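Local coordinates for protein WZI (Escherichia coli, PDB 2YNK) that probably acts as an outer-membrane lectin, a carbohydrate-binding beta-barrel that takes part in assembly of the group 1 capsule on the cell surface, at residues Thr72-Thr77 with Gly118-Asn123; Gly81-Phe86 with Lys402-Ala407; Val374-Ile377 with Arg383-Thr386; Leu431-Ala436 with Ser441-Ala446. All coordinates share one frame; numbering follows the deposited sequence.

Contact 1 of 4, residues Thr72-Thr77 with Gly118-Asn123; sequences TGYTST and GERISN. With D12 (dodecane), chain H; D12 (dodecane), chain I.
Arg120 reaches from the loop 118-123 to two hydroxyls on segment 72-77. The one clear hydrogen bond runs from Arg120 NH2 to Tyr74 OH, 3.1 Å, with an N-H...O angle of 147°. The hydroxyl lies 22° out of the guanidinium plane, and NH2 arrives at the edge of the phenol ring, in its plane. The ring and the guanidinium stand almost perpendicular, 89° apart. Ser76 OG lies 3.0 Å from Arg120 NH2 and is hydrogen-bonded to Asp93 O. The arginine chain is extended from CG to NE, which carries its end across to the strand. Its charge is answered outside the two segments by a salt bridge from NE to Asp93.

Strand 69-76 belongs to the closed antiparallel barrel of this outer-membrane protein. The loop joins strands 107-116 and 127-138. Tyr74 and Ser76 turn toward the loop, whereas Thr75 turns away from it, as expected for neighbours on a beta strand.

Two dodecanes lie on that other face. The methyl groups make the apolar contacts. Thr75 CG2 is 3.9 Å from C2 of the chain I dodecane, and Thr77 CG2 is 3.7 Å from C8 of the chain H dodecane. Thr75 OG1 lies near C9 of the chain H molecule and is hydrogen-bonded to Asn94.

Contact 2 of 4, residues Gly81-Phe86 with Lys402-Ala407; sequences GTPQGF and KAFPHA
Phe404 carries its half of this contact and points its ring at the backbone of Gly81 to Pro83. From CB the chain turns with CG anti to the carbonyl carbon, chi1 -67°. This directs the ring toward 81-86. CB and CG meet neither Gly81 nor Pro83; the touching begins further along the ring. Phe404 CE1 faces Gly81 O at 3.1 Å, and this oxygen lies at the ring edge, in its plane. Phe404 CZ, the tip, is 3.6 Å from Pro83 N and 3.7 Å from Pro83 CD. Phe404 CE2 completes the approach, 4.0 Å from Pro83 CB. The proline and the phenylalanine cross at about a right angle.

Both segments are irregular loops of the barrel. The loop 81-86 comes after strand 69-76. The loop 402-407 leads into strand 408-422. The Phe404 side chain also rests on Val393 and Leu410 of the neighbouring strands. Inside the first loop, Gln84 NE2 donates to Thr82 O, 3.0 Å, from above the carbonyl plane. Pro83 O accepts a hydrogen bond from Arg387.

The side-chain chemistry across the contact is therefore apolar, the CZ end of the phenylalanine ring set against the proline ring. The carbonyl of Gly81 faces the slightly positive rim of the phenylalanine, an arrangement that is probably mildly favourable in electrostatic terms.

Contact 3 of 4, residues Val374-Ile377 with Arg383-Thr386; sequences VELI and RWST
Arg383 and Ile377 meet because each places its first branch beside its own backbone N: CG of Arg383 (chi1 -37°) and CG1 of Ile377 (chi1 -50°). Ile377 CD1 then lies over one face of the guanidinium, 3.6 Å from Arg383 NH1, offset toward the rim. Ile377 CG2 packs 3.8 Å from Arg383 CG. Glu375 runs beside Arg383 and points the same way, yet Glu375 OE2 stays 4.8 Å from Arg383 NH1.

The two strands form an antiparallel beta hairpin of the barrel wall. Val374 pairs with Thr386, and Leu376 with Trp384, through two backbone hydrogen bonds each. The bond from Trp384 N to Leu376 O is 2.9 Å. On the face of these four residues, Leu376 CD2 approaches Trp384 CD1 at 4.3 Å, and both residues line a dodecane pocket.

Arg383 forms its salt bridge with Asp13 of helix 8-19. One face of the hairpin thus presents apolar groups to alkane, while the other holds a buried arginine that ties wall to helix.

Contact 4 of 4, residues Leu431-Ala436 with Ser441-Ala446; sequences LWYTNA and SDDVGA. With D12 (dodecane), chain H; D12 (dodecane), chain G; HEX (hexane), chain R.
Trp432 lies flat over the backbone of Gly445, and this is the tight part of the contact. Its CG sits between the backbone N and the carbonyl carbon, chi1 62°, which folds the indole across the partner strand. Gly445 CA makes a CH-pi contact, 4.0 Å from the centroid of the five-membered ring and 25° off its normal. Gly445 has no side chain, so the ring can rest directly on its peptide. Two backbone hydrogen bonds also join the pair, such as Trp432 N to Gly445 O, 2.9 Å. The strands are the last hairpin of the barrel.

The other face is looser. Tyr433 CD1 meets Val444 CG2 at 3.7 Å at the ring edge, and Leu431 CD1 meets Ala446 CB at 3.9 Å. Two dodecanes lie against this side: C4 of the chain G molecule is 3.8 Å from Ala446 CB, and the chain H molecule touches the same methyl. Toward the turn Asp443 is exposed, though Asp443 O accepts from Thr434 N, 2.7 Å. Its CB packs near Tyr433 CE1.

A water accepts from Trp432 NE1 and donates to Asp442 O. The hairpin therefore separates a buried, water-bridged tryptophan from a surface that binds alkane here, consistent with facing lipid chains in the membrane.

Three of the contacts use the barrel sheet directly, and contact 2 joins two of its loops. Contacts 1 and 4 touch where the first strand, 69-76, meets the last, 444-454. Thr77 N is 3.1 Å from Ala446 O, a probable hydrogen bond at the seam that closes the barrel. Both also touch the same dodecane. Contact 2 reaches contact 4 through Gly81 and Thr434, their centres about 12 Å apart, and touches contact 1 through Lys402. Contact 3 touches none of the others; its nearest atoms come within about 7 Å of contact 4, centres about 19 Å apart. Along the chain the segments of contacts 1 and 2 alternate. Contact 3 falls between the halves of contact 2, and contact 4 comes last.

Contact 1 of 4, residues Thr72-Thr77 with Gly118-Asn123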
loop_
_atom_site.group_PDB
_atom_site.type_symbol
_atom_site.label_atom_id
_atom_site.label_comp_id
_atom_site.label_asym_id
_atom_site.label_seq_id
_atom_site.Cartn_x
_atom_site.Cartn_y
_atom_site.Cartn_z
ATOM N N THR A 72 12.760 -9.588 -11.812
ATOM C CA THR A 72 11.818 -8.525 -12.151
ATOM C C THR A 72 12.555 -7.349 -12.776
ATOM O O THR A 72 13.740 -7.119 -12.506
ATOM C CB THR A 72 11.017 -8.030 -10.930
ATOM O OG1 THR A 72 11.903 -7.442 -9.967
ATOM C CG2 THR A 72 10.222 -9.187 -10.289
ATOM N N GLY A 73 11.834 -6.621 -13.624
ATOM C CA GLY A 73 12.396 -5.537 -14.404
ATOM C C GLY A 73 11.367 -4.447 -14.609
ATOM O O GLY A 73 10.163 -4.723 -14.694
ATOM N N TYR A 74 11.853 -3.205 -14.655
ATOM C CA TYR A 74 11.032 -2.047 -14.970
ATOM C C TYR A 74 11.862 -1.095 -15.808
ATOM O O TYR A 74 13.037 -0.908 -15.537
ATOM C CB TYR A 74 10.585 -1.363 -13.690
ATOM C CG TYR A 74 9.803 -0.077 -13.888
ATOM C CD1 TYR A 74 8.440 -0.104 -14.152
ATOM C CD2 TYR A 74 10.428 1.169 -13.790
ATOM C CE1 TYR A 74 7.718 1.067 -14.318
ATOM C CE2 TYR A 74 9.711 2.344 -13.956
ATOM C CZ TYR A 74 8.355 2.287 -14.219
ATOM O OH TYR A 74 7.625 3.443 -14.384
ATOM N N THR A 75 11.252 -0.512 -16.830
ATOM C CA THR A 75 11.896 0.515 -17.645
ATOM C C THR A 75 10.858 1.542 -18.071
ATOM O O THR A 75 9.686 1.208 -18.232
ATOM C CB THR A 75 12.548 -0.085 -18.900
ATOM O OG1 THR A 75 13.156 0.955 -19.663
ATOM C CG2 THR A 75 11.509 -0.805 -19.767
ATOM N N SER A 76 11.285 2.788 -18.257
ATOM C CA SER A 76 10.350 3.860 -18.609
ATOM C C SER A 76 10.998 5.049 -19.307
ATOM O O SER A 76 12.215 5.222 -19.296
ATOM C CB SER A 76 9.627 4.353 -17.359
ATOM O OG SER A 76 10.555 4.821 -16.400
ATOM N N THR A 77 10.153 5.867 -19.916
ATOM C CA THR A 77 10.600 7.064 -20.578
ATOM C C THR A 77 10.838 8.155 -19.543
ATOM O O THR A 77 11.737 8.976 -19.701
ATOM C CB THR A 77 9.575 7.540 -21.621
ATOM O OG1 THR A 77 8.330 7.824 -20.982
ATOM C CG2 THR A 77 9.357 6.486 -22.681
ATOM N N GLY A 118 18.726 5.933 -13.447
ATOM C CA GLY A 118 17.912 7.138 -13.520
ATOM C C GLY A 118 17.067 7.258 -12.277
ATOM O O GLY A 118 15.845 7.139 -12.339
ATOM N N GLU A 119 17.733 7.473 -11.143
ATOM C CA GLU A 119 17.070 7.582 -9.839
ATOM C C GLU A 119 15.967 8.634 -9.826
ATOM O O GLU A 119 16.168 9.765 -10.280
ATOM C CB GLU A 119 18.078 7.952 -8.744
ATOM C CG GLU A 119 19.010 6.832 -8.307
ATOM C CD GLU A 119 19.906 7.250 -7.147
ATOM O OE1 GLU A 119 20.224 8.462 -7.028
ATOM O OE2 GLU A 119 20.294 6.364 -6.353
ATOM N N ARG A 120 14.806 8.245 -9.302
ATOM C CA ARG A 120 13.741 9.182 -8.985
ATOM C C ARG A 120 13.857 9.522 -7.502
ATOM O O ARG A 120 13.926 10.688 -7.125
ATOM C CB ARG A 120 12.380 8.560 -9.287
ATOM C CG ARG A 120 12.190 8.113 -10.729
ATOM C CD ARG A 120 10.903 7.316 -10.887
ATOM N NE ARG A 120 10.615 6.972 -12.275
ATOM C CZ ARG A 120 9.562 6.259 -12.669
ATOM N NH1 ARG A 120 8.693 5.804 -11.781
ATOM N NH2 ARG A 120 9.378 5.990 -13.957
ATOM N N ILE A 121 13.890 8.488 -6.668
ATOM C CA ILE A 121 14.105 8.645 -5.235
ATOM C C ILE A 121 15.606 8.513 -4.963
ATOM O O ILE A 121 16.243 7.620 -5.495
ATOM C CB ILE A 121 13.296 7.590 -4.433
ATOM C CG1 ILE A 121 11.816 7.628 -4.831
ATOM C CG2 ILE A 121 13.424 7.821 -2.938
ATOM C CD1 ILE A 121 10.892 6.897 -3.874
ATOM N N SER A 122 16.172 9.405 -4.155
ATOM C CA SER A 122 17.610 9.361 -3.854
ATOM C C SER A 122 17.991 8.117 -3.094
ATOM O O SER A 122 17.145 7.473 -2.463
ATOM C CB SER A 122 18.045 10.566 -3.015
ATOM O OG SER A 122 18.124 11.722 -3.820
ATOM N N ASN A 123 19.278 7.794 -3.136
ATOM C CA ASN A 123 19.795 6.677 -2.386
ATOM C C ASN A 123 21.288 6.811 -2.175
ATOM O O ASN A 123 21.916 7.732 -2.702
ATOM C CB ASN A 123 19.474 5.373 -3.121
ATOM C CG ASN A 123 19.070 4.249 -2.184
ATOM O OD1 ASN A 123 18.516 4.476 -1.109
ATOM N ND2 ASN A 123 19.344 3.022 -2.600
HETATM C C1 D12 H . 2.980 1.495 -24.991
HETATM C C2 D12 H . 3.959 0.967 -23.945
HETATM C C3 D12 H . 5.433 1.110 -24.353
HETATM C C4 D12 H . 6.377 0.991 -23.152
HETATM C C5 D12 H . 7.852 1.136 -23.553
HETATM C C6 D12 H . 8.634 2.162 -22.720
HETATM C C7 D12 H . 10.135 1.890 -22.797
HETATM C C8 D12 H . 10.977 3.158 -22.660
HETATM C C9 D12 H . 12.365 2.870 -22.075
HETATM C C10 D12 H . 13.413 3.881 -22.542
HETATM C C11 D12 H . 14.746 3.738 -21.804
HETATM C C12 D12 H . 15.897 3.798 -22.784
HETATM C C1 D12 I . 11.066 -4.719 -20.223
HETATM C C2 D12 I . 11.809 -4.606 -18.907
HETATM C C3 D12 I . 13.308 -4.409 -19.139
HETATM C C4 D12 I . 13.998 -3.748 -17.942
HETATM C C5 D12 I . 15.443 -3.355 -18.262
HETATM C C6 D12 I . 16.006 -2.327 -17.276
HETATM C C7 D12 I . 17.464 -2.619 -16.904
HETATM C C8 D12 I . 18.122 -1.443 -16.179
HETATM C C9 D12 I . 19.384 -1.873 -15.429
HETATM C C10 D12 I . 19.969 -0.742 -14.581
HETATM C C11 D12 I . 21.142 -0.054 -15.277
HETATM C C12 D12 I . 22.425 -0.852 -15.150
#

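Contact 2 of 4, residues Gly81-Phe86 with Lys402-Ala407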
loop_
_atom_site.group_PDB
_atom_site.type_symbol
_atom_site.label_atom_id
_atom_site.label_comp_id
_atom_site.label_asym_id
_atom_site.label_seq_id
_atom_site.Cartn_x
_atom_site.Cartn_y
_atom_site.Cartn_z
ATOM N N GLY A 81 3.458 11.749 -14.236
ATOM C CA GLY A 81 3.166 13.091 -13.770
ATOM C C GLY A 81 2.245 13.058 -12.576
ATOM O O GLY A 81 2.411 13.844 -11.651
ATOM N N THR A 82 1.268 12.154 -12.595
ATOM C CA THR A 82 0.366 11.977 -11.467
ATOM C C THR A 82 0.989 10.991 -10.482
ATOM O O THR A 82 1.829 10.171 -10.867
ATOM C CB THR A 82 -1.008 11.444 -11.924
ATOM O OG1 THR A 82 -0.891 10.079 -12.359
ATOM C CG2 THR A 82 -1.563 12.303 -13.053
ATOM N N PRO A 83 0.586 11.064 -9.203
ATOM C CA PRO A 83 1.004 10.066 -8.221
ATOM C C PRO A 83 0.373 8.702 -8.514
ATOM O O PRO A 83 -0.651 8.647 -9.188
ATOM C CB PRO A 83 0.464 10.630 -6.908
ATOM C CG PRO A 83 -0.711 11.454 -7.313
ATOM C CD PRO A 83 -0.295 12.080 -8.603
ATOM N N GLN A 84 0.983 7.631 -8.012
ATOM C CA GLN A 84 0.566 6.264 -8.338
ATOM C C GLN A 84 0.028 5.532 -7.128
ATOM O O GLN A 84 0.355 5.841 -5.989
ATOM C CB GLN A 84 1.733 5.456 -8.906
ATOM C CG GLN A 84 2.378 6.065 -10.126
ATOM C CD GLN A 84 1.416 6.196 -11.271
ATOM O OE1 GLN A 84 1.112 5.213 -11.949
ATOM N NE2 GLN A 84 0.928 7.416 -11.502
ATOM N N GLY A 85 -0.778 4.515 -7.390
ATOM C CA GLY A 85 -1.490 3.830 -6.330
ATOM C C GLY A 85 -0.742 2.715 -5.638
ATOM O O GLY A 85 0.458 2.512 -5.803
ATOM N N PHE A 86 -1.500 2.002 -4.828
ATOM C CA PHE A 86 -1.053 0.802 -4.172
ATOM C C PHE A 86 -0.222 -0.043 -5.115
ATOM O O PHE A 86 -0.668 -0.420 -6.200
ATOM C CB PHE A 86 -2.273 0.026 -3.687
ATOM C CG PHE A 86 -1.949 -1.294 -3.091
ATOM C CD1 PHE A 86 -1.882 -2.419 -3.887
ATOM C CD2 PHE A 86 -1.725 -1.411 -1.737
ATOM C CE1 PHE A 86 -1.584 -3.643 -3.343
ATOM C CE2 PHE A 86 -1.435 -2.635 -1.182
ATOM C CZ PHE A 86 -1.357 -3.756 -1.992
ATOM N N LYS A 402 10.053 16.137 -2.471
ATOM C CA LYS A 402 10.667 15.941 -3.787
ATOM C C LYS A 402 9.785 15.182 -4.802
ATOM O O LYS A 402 10.082 15.180 -5.996
ATOM C CB LYS A 402 12.019 15.222 -3.633
ATOM C CG LYS A 402 13.119 16.092 -3.027
ATOM C CD LYS A 402 14.374 15.307 -2.640
ATOM C CE LYS A 402 14.945 14.431 -3.770
ATOM N NZ LYS A 402 14.416 13.024 -3.811
ATOM N N ALA A 403 8.722 14.521 -4.348
ATOM C CA ALA A 403 7.781 13.872 -5.265
ATOM C C ALA A 403 7.071 14.928 -6.102
ATOM O O ALA A 403 6.950 14.807 -7.315
ATOM C CB ALA A 403 6.756 13.041 -4.495
ATOM N N PHE A 404 6.573 15.960 -5.438
ATOM C CA PHE A 404 5.882 17.037 -6.127
ATOM C C PHE A 404 6.401 18.379 -5.643
ATOM O O PHE A 404 5.774 19.029 -4.820
ATOM C CB PHE A 404 4.386 16.857 -5.963
ATOM C CG PHE A 404 3.892 15.643 -6.666
ATOM C CD1 PHE A 404 3.564 15.704 -8.011
ATOM C CD2 PHE A 404 3.855 14.407 -6.013
ATOM C CE1 PHE A 404 3.140 14.568 -8.682
ATOM C CE2 PHE A 404 3.446 13.271 -6.681
ATOM C CZ PHE A 404 3.082 13.349 -8.017
ATOM N N PRO A 405 7.580 18.776 -6.150
ATOM C CA PRO A 405 8.298 19.955 -5.670
ATOM C C PRO A 405 7.531 21.263 -5.812
ATOM O O PRO A 405 7.684 22.135 -4.968
ATOM C CB PRO A 405 9.558 19.980 -6.536
ATOM C CG PRO A 405 9.211 19.178 -7.744
ATOM C CD PRO A 405 8.313 18.104 -7.236
ATOM N N HIS A 406 6.685 21.363 -6.833
ATOM C CA HIS A 406 6.058 22.623 -7.205
ATOM C C HIS A 406 4.568 22.617 -7.071
ATOM O O HIS A 406 3.916 21.569 -7.185
ATOM C CB HIS A 406 6.422 22.960 -8.643
ATOM C CG HIS A 406 7.889 22.773 -8.950
ATOM N ND1 HIS A 406 8.861 23.255 -8.149
ATOM C CD2 HIS A 406 8.533 22.118 -10.002
ATOM C CE1 HIS A 406 10.064 22.932 -8.663
ATOM N NE2 HIS A 406 9.860 22.234 -9.797
ATOM N N ALA A 407 4.012 23.804 -6.836
ATOM C CA ALA A 407 2.570 23.992 -6.879
ATOM C C ALA A 407 2.097 23.763 -8.310
ATOM O O ALA A 407 2.530 24.454 -9.238
ATOM C CB ALA A 407 2.181 25.373 -6.393
#

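Contact 3 of 4, residues Val374-Ile377 with Arg383-Thr386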
loop_
_atom_site.group_PDB
_atom_site.type_symbol
_atom_site.label_atom_id
_atom_site.label_comp_id
_atom_site.label_asym_id
_atom_site.label_seq_id
_atom_site.Cartn_x
_atom_site.Cartn_y
_atom_site.Cartn_z
ATOM N N VAL A 374 -11.018 2.059 -13.752
ATOM C CA VAL A 374 -11.734 0.864 -14.152
ATOM C C VAL A 374 -10.717 -0.140 -14.671
ATOM O O VAL A 374 -9.724 0.264 -15.282
ATOM C CB VAL A 374 -12.711 1.165 -15.300
ATOM C CG1 VAL A 374 -13.528 -0.076 -15.631
ATOM C CG2 VAL A 374 -13.603 2.341 -14.945
ATOM N N GLU A 375 -10.950 -1.432 -14.436
ATOM C CA GLU A 375 -10.205 -2.470 -15.157
ATOM C C GLU A 375 -10.967 -3.789 -15.423
ATOM O O GLU A 375 -11.719 -4.306 -14.582
ATOM C CB GLU A 375 -8.862 -2.772 -14.493
ATOM C CG GLU A 375 -8.964 -3.203 -13.047
ATOM C CD GLU A 375 -7.912 -4.225 -12.627
ATOM O OE1 GLU A 375 -7.012 -4.543 -13.440
ATOM O OE2 GLU A 375 -8.000 -4.713 -11.468
ATOM N N LEU A 376 -10.746 -4.297 -16.629
ATOM C CA LEU A 376 -11.279 -5.547 -17.081
ATOM C C LEU A 376 -10.182 -6.579 -16.935
ATOM O O LEU A 376 -9.032 -6.318 -17.294
ATOM C CB LEU A 376 -11.694 -5.456 -18.552
ATOM C CG LEU A 376 -12.336 -6.729 -19.119
ATOM C CD1 LEU A 376 -13.774 -6.844 -18.647
ATOM C CD2 LEU A 376 -12.260 -6.741 -20.634
ATOM N N ILE A 377 -10.547 -7.753 -16.418
ATOM C CA ILE A 377 -9.617 -8.856 -16.301
ATOM C C ILE A 377 -10.219 -10.074 -16.998
ATOM O O ILE A 377 -11.256 -10.599 -16.590
ATOM C CB ILE A 377 -9.262 -9.150 -14.831
ATOM C CG1 ILE A 377 -8.849 -7.848 -14.121
ATOM C CG2 ILE A 377 -8.128 -10.156 -14.767
ATOM C CD1 ILE A 377 -8.478 -7.994 -12.655
ATOM N N ARG A 383 -5.241 -7.952 -18.355
ATOM C CA ARG A 383 -5.913 -6.921 -17.570
ATOM C C ARG A 383 -5.778 -5.555 -18.221
ATOM O O ARG A 383 -4.676 -5.020 -18.313
ATOM C CB ARG A 383 -5.356 -6.868 -16.153
ATOM C CG ARG A 383 -4.987 -8.215 -15.568
ATOM C CD ARG A 383 -4.746 -8.113 -14.074
ATOM N NE ARG A 383 -4.787 -9.420 -13.437
ATOM C CZ ARG A 383 -4.994 -9.634 -12.140
ATOM N NH1 ARG A 383 -5.179 -8.633 -11.284
ATOM N NH2 ARG A 383 -5.032 -10.885 -11.694
ATOM N N TRP A 384 -6.902 -5.001 -18.668
ATOM C CA TRP A 384 -6.942 -3.671 -19.249
ATOM C C TRP A 384 -7.392 -2.698 -18.220
ATOM O O TRP A 384 -8.325 -2.977 -17.483
ATOM C CB TRP A 384 -7.922 -3.638 -20.389
ATOM C CG TRP A 384 -7.639 -4.717 -21.376
ATOM C CD1 TRP A 384 -8.113 -6.022 -21.365
ATOM C CD2 TRP A 384 -6.778 -4.629 -22.552
ATOM N NE1 TRP A 384 -7.619 -6.727 -22.429
ATOM C CE2 TRP A 384 -6.814 -5.950 -23.183
ATOM C CE3 TRP A 384 -6.006 -3.631 -23.122
ATOM C CZ2 TRP A 384 -6.100 -6.231 -24.334
ATOM C CZ3 TRP A 384 -5.290 -3.927 -24.283
ATOM C CH2 TRP A 384 -5.337 -5.198 -24.871
ATOM N N SER A 385 -6.749 -1.537 -18.158
ATOM C CA SER A 385 -7.129 -0.541 -17.171
ATOM C C SER A 385 -7.180 0.857 -17.759
ATOM O O SER A 385 -6.540 1.150 -18.766
ATOM C CB SER A 385 -6.189 -0.598 -15.967
ATOM O OG SER A 385 -4.959 -1.200 -16.319
ATOM N N THR A 386 -7.985 1.705 -17.133
ATOM C CA THR A 386 -8.032 3.119 -17.466
ATOM C C THR A 386 -8.165 3.928 -16.189
ATOM O O THR A 386 -8.904 3.547 -15.277
ATOM C CB THR A 386 -9.185 3.426 -18.420
ATOM O OG1 THR A 386 -8.955 2.724 -19.643
ATOM C CG2 THR A 386 -9.272 4.920 -18.711
#

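Contact 4 of 4, residues Leu431-Ala436 with Ser441-Ala446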
loop_
_atom_site.group_PDB
_atom_site.type_symbol
_atom_site.label_atom_id
_atom_site.label_comp_id
_atom_site.label_asym_id
_atom_site.label_seq_id
_atom_site.Cartn_x
_atom_site.Cartn_y
_atom_site.Cartn_z
ATOM N N LEU A 431 0.827 3.647 -20.154
ATOM C CA LEU A 431 0.910 4.769 -21.079
ATOM C C LEU A 431 0.118 5.918 -20.482
ATOM O O LEU A 431 -1.012 5.715 -20.061
ATOM C CB LEU A 431 0.306 4.371 -22.418
ATOM C CG LEU A 431 0.337 5.420 -23.531
ATOM C CD1 LEU A 431 1.719 5.499 -24.166
ATOM C CD2 LEU A 431 -0.723 5.103 -24.578
ATOM N N TRP A 432 0.684 7.119 -20.441
ATOM C CA TRP A 432 -0.016 8.225 -19.776
ATOM C C TRP A 432 0.189 9.583 -20.398
ATOM O O TRP A 432 1.174 9.812 -21.097
ATOM C CB TRP A 432 0.367 8.264 -18.300
ATOM C CG TRP A 432 1.834 8.518 -18.072
ATOM C CD1 TRP A 432 2.489 9.750 -18.018
ATOM C CD2 TRP A 432 2.893 7.522 -17.873
ATOM N NE1 TRP A 432 3.830 9.581 -17.799
ATOM C CE2 TRP A 432 4.142 8.281 -17.706
ATOM C CE3 TRP A 432 2.934 6.134 -17.826
ATOM C CZ2 TRP A 432 5.350 7.662 -17.494
ATOM C CZ3 TRP A 432 4.169 5.518 -17.612
ATOM C CH2 TRP A 432 5.350 6.268 -17.453
ATOM N N TYR A 433 -0.775 10.475 -20.152
ATOM C CA TYR A 433 -0.694 11.886 -20.531
ATOM C C TYR A 433 -1.120 12.741 -19.345
ATOM O O TYR A 433 -2.133 12.443 -18.699
ATOM C CB TYR A 433 -1.588 12.223 -21.734
ATOM C CG TYR A 433 -1.659 13.725 -22.027
ATOM C CD1 TYR A 433 -0.585 14.388 -22.608
ATOM C CD2 TYR A 433 -2.801 14.471 -21.713
ATOM C CE1 TYR A 433 -0.639 15.749 -22.873
ATOM C CE2 TYR A 433 -2.874 15.826 -21.980
ATOM C CZ TYR A 433 -1.785 16.467 -22.554
ATOM O OH TYR A 433 -1.823 17.819 -22.816
ATOM N N THR A 434 -0.350 13.799 -19.072
ATOM C CA THR A 434 -0.612 14.673 -17.935
ATOM C C THR A 434 -0.556 16.119 -18.359
ATOM O O THR A 434 0.489 16.603 -18.784
ATOM C CB THR A 434 0.411 14.500 -16.798
ATOM O OG1 THR A 434 0.595 13.110 -16.496
ATOM C CG2 THR A 434 -0.076 15.219 -15.561
ATOM N N ASN A 435 -1.703 16.784 -18.247
ATOM C CA ASN A 435 -1.819 18.229 -18.375
ATOM C C ASN A 435 -1.314 18.854 -17.070
ATOM O O ASN A 435 -1.890 18.620 -16.000
ATOM C CB ASN A 435 -3.283 18.605 -18.624
ATOM C CG ASN A 435 -3.449 19.937 -19.327
ATOM O OD1 ASN A 435 -2.930 20.973 -18.891
ATOM N ND2 ASN A 435 -4.201 19.921 -20.419
ATOM N N ALA A 436 -0.236 19.634 -17.161
ATOM C CA ALA A 436 0.378 20.257 -15.988
ATOM C C ALA A 436 0.758 21.710 -16.256
ATOM O O ALA A 436 0.769 22.152 -17.406
ATOM C CB ALA A 436 1.603 19.464 -15.569
ATOM N N SER A 441 8.426 16.404 -15.362
ATOM C CA SER A 441 8.398 15.176 -16.136
ATOM C C SER A 441 7.594 15.361 -17.417
ATOM O O SER A 441 6.670 16.171 -17.463
ATOM C CB SER A 441 7.810 14.042 -15.293
ATOM O OG SER A 441 6.539 14.386 -14.767
ATOM N N ASP A 442 7.949 14.600 -18.449
ATOM C CA ASP A 442 7.319 14.734 -19.766
ATOM C C ASP A 442 5.807 14.565 -19.683
ATOM O O ASP A 442 5.326 13.666 -18.994
ATOM C CB ASP A 442 7.880 13.698 -20.731
ATOM C CG ASP A 442 9.374 13.795 -20.879
ATOM O OD1 ASP A 442 9.914 14.931 -20.836
ATOM O OD2 ASP A 442 10.010 12.729 -21.023
ATOM N N ASP A 443 5.059 15.411 -20.388
ATOM C CA ASP A 443 3.598 15.300 -20.364
ATOM C C ASP A 443 3.074 13.922 -20.845
ATOM O O ASP A 443 2.048 13.459 -20.359
ATOM C CB ASP A 443 2.920 16.470 -21.100
ATOM C CG ASP A 443 3.416 16.654 -22.520
ATOM O OD1 ASP A 443 4.119 15.763 -23.048
ATOM O OD2 ASP A 443 3.092 17.709 -23.114
ATOM N N VAL A 444 3.786 13.272 -21.769
ATOM C CA VAL A 444 3.472 11.905 -22.189
ATOM C C VAL A 444 4.619 10.980 -21.858
ATOM O O VAL A 444 5.779 11.375 -21.921
ATOM C CB VAL A 444 3.249 11.781 -23.706
ATOM C CG1 VAL A 444 2.528 10.477 -24.034
ATOM C CG2 VAL A 444 2.465 12.970 -24.224
ATOM N N GLY A 445 4.285 9.738 -21.531
ATOM C CA GLY A 445 5.285 8.722 -21.251
ATOM C C GLY A 445 4.697 7.322 -21.206
ATOM O O GLY A 445 3.476 7.135 -21.187
ATOM N N ALA A 446 5.583 6.337 -21.194
ATOM C CA ALA A 446 5.189 4.948 -21.142
ATOM C C ALA A 446 6.219 4.188 -20.331
ATOM O O ALA A 446 7.413 4.476 -20.413
ATOM C CB ALA A 446 5.095 4.378 -22.543
HETATM C C1 D12 H . 2.980 1.495 -24.991
HETATM C C2 D12 H . 3.959 0.967 -23.945
HETATM C C3 D12 H . 5.433 1.110 -24.353
HETATM C C4 D12 H . 6.377 0.991 -23.152
HETATM C C5 D12 H . 7.852 1.136 -23.553
HETATM C C6 D12 H . 8.634 2.162 -22.720
HETATM C C7 D12 H . 10.135 1.890 -22.797
HETATM C C8 D12 H . 10.977 3.158 -22.660
HETATM C C9 D12 H . 12.365 2.870 -22.075
HETATM C C10 D12 H . 13.413 3.881 -22.542
HETATM C C11 D12 H . 14.746 3.738 -21.804
HETATM C C12 D12 H . 15.897 3.798 -22.784
HETATM C C1 D12 G . 4.859 4.409 -29.023
HETATM C C2 D12 G . 5.285 4.730 -27.600
HETATM C C3 D12 G . 4.675 6.047 -27.112
HETATM C C4 D12 G . 5.222 6.497 -25.754
HETATM C C5 D12 G . 6.649 7.055 -25.796
HETATM C C6 D12 G . 6.725 8.518 -25.354
HETATM C C7 D12 G . 8.159 8.969 -25.059
HETATM C C8 D12 G . 8.581 10.260 -25.769
HETATM C C9 D12 G . 8.192 11.551 -25.040
HETATM C C10 D12 G . 8.863 12.758 -25.713
HETATM C C11 D12 G . 8.765 14.060 -24.915
HETATM C C12 D12 G . 10.135 14.685 -24.748
HETATM C C1 HEX R . -7.949 19.422 -19.763
HETATM C C2 HEX R . -7.392 18.492 -20.825
HETATM C C3 HEX R . -6.960 17.148 -20.233
HETATM C C4 HEX R . -7.955 16.022 -20.541
HETATM C C5 HEX R . -7.323 14.639 -20.385
HETATM C C6 HEX R . -7.160 14.278 -18.926
HETATM O O HOH W 1 6.230 11.297 -17.845
#